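Local coordinates for cysteine synthase 3 (Entamoeba histolytica, PDB 6KR5), which probably catalyses the pyridoxal-phosphate-dependent formation of cysteine from O-acetylserine and sulfide, the last step of cysteine biosynthesis, at residues T42-K47 and I302-P307; E253-K258 and I285-K290. All blocks are in the same frame, centred on the assembly; numbering follows the deposited sequence.

Contact 1. Residues T42-K47 and I302-P307; sequences TKILVK and IVIILP. With PLP (pyridoxal-5'-phosphate), chain D.
Val46 and Leu306 meet on one face of a pair of parallel strands, where the methyl CD1 of Leu306 comes to 3.6 Å from Val46 CB. The two side chains slant across each other, and both methyls of Leu306 reach Val46 CG1. Leu306 CG stands anti to its own carbonyl carbon (chi1 -53°), which turns the isobutyl group back over the strand toward Val46. Earlier along the strands, on the same face, Ile44 and Ile304 lie alongside each other, pointing the same way, with Ile44 CG2 3.6 Å from Ile304 CD1. At the start of the pair Thr42 CG2 rests on Ile302 CD1, while Thr42 OG1 is hydrogen-bonded to Gly299 N.

Five backbone hydrogen bonds join the strands, running between odd-numbered residues of 42-47 and even-numbered residues of 302-307. The straightest is Leu45 N to Ile302 O, 2.8 Å with 175° at the hydrogen. These are neighbouring strands of the larger sheet of a fold-type II pyridoxal-phosphate enzyme: 26-28 lies beyond 43-48, antiparallel, and 186-190 runs parallel beyond 301-306.

On the opposite face Lys47 and Ile305 run side by side, Ile305 CD1 being 4.0 Å from Lys47 CB. Lys47 CG lies anti to the backbone N (chi1 -173°), and the chain stays extended until it bends at its last torsion. Its buried ammonium group is met by a salt bridge to Glu175 and a hydrogen bond to Thr24. Where the strand 302-306 ends, Pro307 enters the cofactor pocket: its CB approaches PLP N1 to 3.2 Å, and Ser280 OG is hydrogen-bonded to the same cofactor.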
# COMPACT_ATOMS: atom_id res chain seq x y z
N THR B 42 16.14 24.91 0.93
CA THR B 42 16.53 23.53 1.17
C THR B 42 15.37 22.61 0.79
O THR B 42 14.21 22.89 1.09
CB THR B 42 16.91 23.35 2.64
OG1 THR B 42 17.94 24.30 2.97
CG2 THR B 42 17.42 21.93 2.91
N LYS B 43 15.68 21.51 0.10
CA LYS B 43 14.67 20.61 -0.45
C LYS B 43 14.75 19.28 0.29
O LYS B 43 15.81 18.66 0.31
CB LYS B 43 14.86 20.40 -1.95
CG LYS B 43 14.77 21.67 -2.79
CD LYS B 43 16.08 21.93 -3.53
CE LYS B 43 15.93 23.03 -4.57
NZ LYS B 43 15.63 24.36 -3.95
N ILE B 44 13.64 18.85 0.87
CA ILE B 44 13.59 17.61 1.65
C ILE B 44 12.59 16.69 0.97
O ILE B 44 11.39 16.97 0.94
CB ILE B 44 13.22 17.85 3.12
CG1 ILE B 44 14.21 18.85 3.75
CG2 ILE B 44 13.28 16.54 3.89
CD1 ILE B 44 13.75 20.27 3.75
N LEU B 45 13.09 15.59 0.42
CA LEU B 45 12.30 14.68 -0.40
C LEU B 45 12.23 13.32 0.27
O LEU B 45 13.24 12.85 0.82
CB LEU B 45 12.90 14.52 -1.80
CG LEU B 45 13.28 15.82 -2.51
CD1 LEU B 45 13.95 15.46 -3.84
CD2 LEU B 45 12.04 16.69 -2.71
N VAL B 46 11.07 12.68 0.21
CA VAL B 46 10.88 11.36 0.82
C VAL B 46 10.62 10.34 -0.28
O VAL B 46 9.81 10.56 -1.18
CB VAL B 46 9.74 11.37 1.86
CG1 VAL B 46 10.20 12.11 3.11
CG2 VAL B 46 8.45 11.97 1.31
N LYS B 47 11.32 9.20 -0.19
CA LYS B 47 11.15 8.11 -1.14
C LYS B 47 10.24 7.07 -0.51
O LYS B 47 10.58 6.50 0.53
CB LYS B 47 12.50 7.50 -1.53
CG LYS B 47 12.35 6.47 -2.65
CD LYS B 47 13.65 6.20 -3.37
CE LYS B 47 13.45 5.20 -4.50
NZ LYS B 47 12.60 5.66 -5.64
N ILE B 302 17.98 16.82 0.05
CA ILE B 302 18.09 15.77 1.06
C ILE B 302 17.02 14.74 0.77
O ILE B 302 15.83 15.07 0.73
CB ILE B 302 17.93 16.37 2.47
CG1 ILE B 302 19.06 17.36 2.74
CG2 ILE B 302 17.88 15.29 3.53
CD1 ILE B 302 18.75 18.35 3.82
N VAL B 303 17.43 13.49 0.54
CA VAL B 303 16.52 12.39 0.19
C VAL B 303 16.44 11.44 1.37
O VAL B 303 17.47 10.99 1.88
CB VAL B 303 16.98 11.65 -1.07
CG1 VAL B 303 16.11 10.40 -1.30
CG2 VAL B 303 16.94 12.57 -2.28
N ILE B 304 15.22 11.10 1.78
CA ILE B 304 14.98 10.29 2.97
C ILE B 304 14.21 9.05 2.55
O ILE B 304 13.13 9.17 1.96
CB ILE B 304 14.20 11.08 4.03
CG1 ILE B 304 14.86 12.45 4.28
CG2 ILE B 304 14.11 10.31 5.34
CD1 ILE B 304 14.07 13.28 5.27
N ILE B 305 14.74 7.88 2.85
CA ILE B 305 14.03 6.63 2.59
C ILE B 305 12.94 6.45 3.63
O ILE B 305 13.20 6.53 4.83
CB ILE B 305 14.99 5.43 2.62
CG1 ILE B 305 16.14 5.62 1.63
CG2 ILE B 305 14.24 4.14 2.31
CD1 ILE B 305 15.67 5.78 0.19
N LEU B 306 11.71 6.18 3.17
CA LEU B 306 10.61 5.81 4.06
C LEU B 306 10.29 4.34 3.84
O LEU B 306 9.64 3.99 2.84
CB LEU B 306 9.37 6.68 3.81
CG LEU B 306 9.57 8.20 3.83
CD1 LEU B 306 8.22 8.90 4.01
CD2 LEU B 306 10.51 8.62 4.90
N PRO B 307 10.74 3.43 4.72
CA PRO B 307 10.71 1.99 4.37
C PRO B 307 9.33 1.35 4.26
O PRO B 307 9.21 0.34 3.54
CB PRO B 307 11.52 1.34 5.50
CG PRO B 307 12.49 2.42 5.92
CD PRO B 307 11.67 3.69 5.84
N1 PLP D . 12.29 -0.00 8.35
C2 PLP D . 11.53 -1.07 7.98
C2A PLP D . 10.06 -1.04 8.27
C3 PLP D . 12.12 -2.15 7.34
O3 PLP D . 11.34 -3.22 6.98
C4 PLP D . 13.49 -2.14 7.09
C4A PLP D . 14.16 -3.33 6.50
O4A PLP D . 13.51 -4.35 6.25
C5 PLP D . 14.25 -1.04 7.47
C6 PLP D . 13.64 0.02 8.10
C5A PLP D . 15.75 -0.98 7.26
O4P PLP D . 16.17 -1.16 5.94
P PLP D . 17.55 -1.95 5.73
O1P PLP D . 18.59 -1.30 6.62
O2P PLP D . 17.32 -3.37 6.14
O3P PLP D . 17.89 -1.83 4.29

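Contact 2. Residues E253-K258 and I285-K290; sequences EITPIK and ILAGLK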
# COMPACT_ATOMS: atom_id res chain seq x y z
N GLU B 253 27.79 9.96 8.62
CA GLU B 253 27.24 10.45 9.87
C GLU B 253 26.23 9.42 10.37
O GLU B 253 25.47 8.87 9.57
CB GLU B 253 26.56 11.81 9.70
CG GLU B 253 25.83 12.33 10.93
CD GLU B 253 24.96 13.54 10.63
OE1 GLU B 253 24.70 13.81 9.43
OE2 GLU B 253 24.52 14.22 11.59
N ILE B 254 26.25 9.17 11.67
CA ILE B 254 25.23 8.35 12.33
C ILE B 254 24.40 9.27 13.21
O ILE B 254 24.93 9.95 14.09
CB ILE B 254 25.85 7.23 13.17
CG1 ILE B 254 26.78 6.37 12.31
CG2 ILE B 254 24.75 6.39 13.82
CD1 ILE B 254 27.86 5.63 13.10
N THR B 255 23.08 9.29 12.98
CA THR B 255 22.19 10.13 13.78
C THR B 255 21.27 9.25 14.61
O THR B 255 20.41 8.56 14.04
CB THR B 255 21.37 11.05 12.88
OG1 THR B 255 22.27 11.90 12.15
CG2 THR B 255 20.43 11.91 13.71
N PRO B 256 21.44 9.21 15.92
CA PRO B 256 20.51 8.46 16.77
C PRO B 256 19.21 9.23 16.94
O PRO B 256 19.21 10.46 17.06
CB PRO B 256 21.26 8.34 18.10
CG PRO B 256 22.11 9.57 18.14
CD PRO B 256 22.51 9.85 16.71
N ILE B 257 18.10 8.49 16.99
CA ILE B 257 16.78 9.08 17.15
C ILE B 257 16.07 8.34 18.28
O ILE B 257 16.01 7.10 18.28
CB ILE B 257 15.95 9.02 15.85
CG1 ILE B 257 16.58 9.89 14.74
CG2 ILE B 257 14.50 9.42 16.11
CD1 ILE B 257 16.47 11.43 14.97
N LYS B 258 15.52 9.09 19.23
CA LYS B 258 14.76 8.46 20.31
C LYS B 258 13.48 7.82 19.79
O LYS B 258 12.78 8.40 18.95
CB LYS B 258 14.41 9.49 21.39
CG LYS B 258 15.60 10.08 22.15
CD LYS B 258 15.11 11.14 23.11
CE LYS B 258 16.22 11.68 23.99
NZ LYS B 258 15.73 12.85 24.78
N ILE B 285 12.80 10.57 8.94
CA ILE B 285 12.39 11.93 8.62
C ILE B 285 12.92 12.90 9.66
O ILE B 285 13.44 13.97 9.32
CB ILE B 285 10.86 12.03 8.49
CG1 ILE B 285 10.44 11.40 7.16
CG2 ILE B 285 10.40 13.50 8.54
CD1 ILE B 285 8.95 11.21 6.97
N LEU B 286 12.85 12.54 10.95
CA LEU B 286 13.36 13.46 11.97
C LEU B 286 14.86 13.68 11.80
O LEU B 286 15.33 14.82 11.89
CB LEU B 286 13.03 12.94 13.37
CG LEU B 286 13.57 13.81 14.51
CD1 LEU B 286 13.10 15.24 14.36
CD2 LEU B 286 13.12 13.24 15.84
N ALA B 287 15.62 12.61 11.54
CA ALA B 287 17.04 12.78 11.27
C ALA B 287 17.26 13.68 10.06
O ALA B 287 18.19 14.49 10.04
CB ALA B 287 17.72 11.43 11.05
N GLY B 288 16.41 13.54 9.05
CA GLY B 288 16.56 14.36 7.85
C GLY B 288 16.22 15.82 8.09
O GLY B 288 16.83 16.71 7.50
N LEU B 289 15.21 16.07 8.93
CA LEU B 289 14.84 17.45 9.26
C LEU B 289 15.92 18.12 10.10
O LEU B 289 16.20 19.31 9.93
CB LEU B 289 13.49 17.50 9.98
CG LEU B 289 12.25 17.09 9.17
CD1 LEU B 289 10.98 17.24 10.01
CD2 LEU B 289 12.12 17.90 7.87
N LYS B 290 16.53 17.37 11.02
CA LYS B 290 17.69 17.90 11.74
C LYS B 290 18.83 18.20 10.79
O LYS B 290 19.50 19.23 10.90
CB LYS B 290 18.12 16.93 12.83
CG LYS B 290 17.08 16.74 13.90
CD LYS B 290 17.59 15.89 15.04
CE LYS B 290 16.57 15.86 16.16
NZ LYS B 290 16.97 15.00 17.30
O HOH W 1 20.90 14.04 10.88
O HOH W 2 18.81 13.26 16.98
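Strand 253-257 and helix segment 285-290 pass with their axes 8.8 Å apart at an angle of 122°, and the nearest alpha carbons are those of Thr255 and Ala287. No direct hydrogen bond joins them, and the packing depends chiefly on Ile257. Its CG1 is anti to the carbonyl carbon (chi1 -65°), and a second bend (chi2 -71°) sets CD1 against the helix between Leu286 and Ala287. There CD1 is 3.8 Å from Leu286 CG and 3.7 Å from the backbone N of Ala287, while Ile257 CG2 touches Leu286 CD2. The isoleucine and leucine side chains run aslant to one another. Small and directed at the strand, Ala287 CB also receives Thr255 CG2 at 3.8 Å, which allows the strand to come near the helix backbone.

Two waters complete the join with polar bridges. The Thr255 hydroxyl donates from OG1 to one water, which in turn donates to Ala287 O; the threonine thus uses its methyl for packing and its hydroxyl for this link. The other water donates to Pro256 O and accepts from Lys290 NZ at 2.6 Å. Lys290 is fully extended beyond CB, which takes its ammonium group alongside the strand, close enough for NZ to lie 4.3 Å from Ile257 CD1.

This is helix-on-sheet packing in an alpha/beta domain: strand 253-257 is the outermost strand of the larger sheet within this chain, hydrogen-bonded on its inner side to parallel strand 212-218, whose Val216 also touches Ala287. Leu286 packs on Leu334 and Leu335 of helix 327-335 and also touches Asp261 of helix 259-273, so that helix 279-292 lies among the sheet and these two helices.

Contacts 1 and 2 are both largely buried and share one sheet, the first between a strand next to one edge and a middle strand, the second at the outermost strand of the other edge within the chain. Helix 279-292 connects them: Ile285 and Gly288 pack on Val46, Ile304 and Leu306 of contact 1, whereas Leu286 and Ala287 turn to strand 253-257. The same helix therefore presents different residues to each. Their chemistry follows position. In contact 1, direct backbone hydrogen bonds fix two neighbouring strands, and the chain then leads to the cofactor; in contact 2, apolar packing between helix and strand is supplemented by water bridges, with partly exposed Thr255 and Lys290 contributing polar groups.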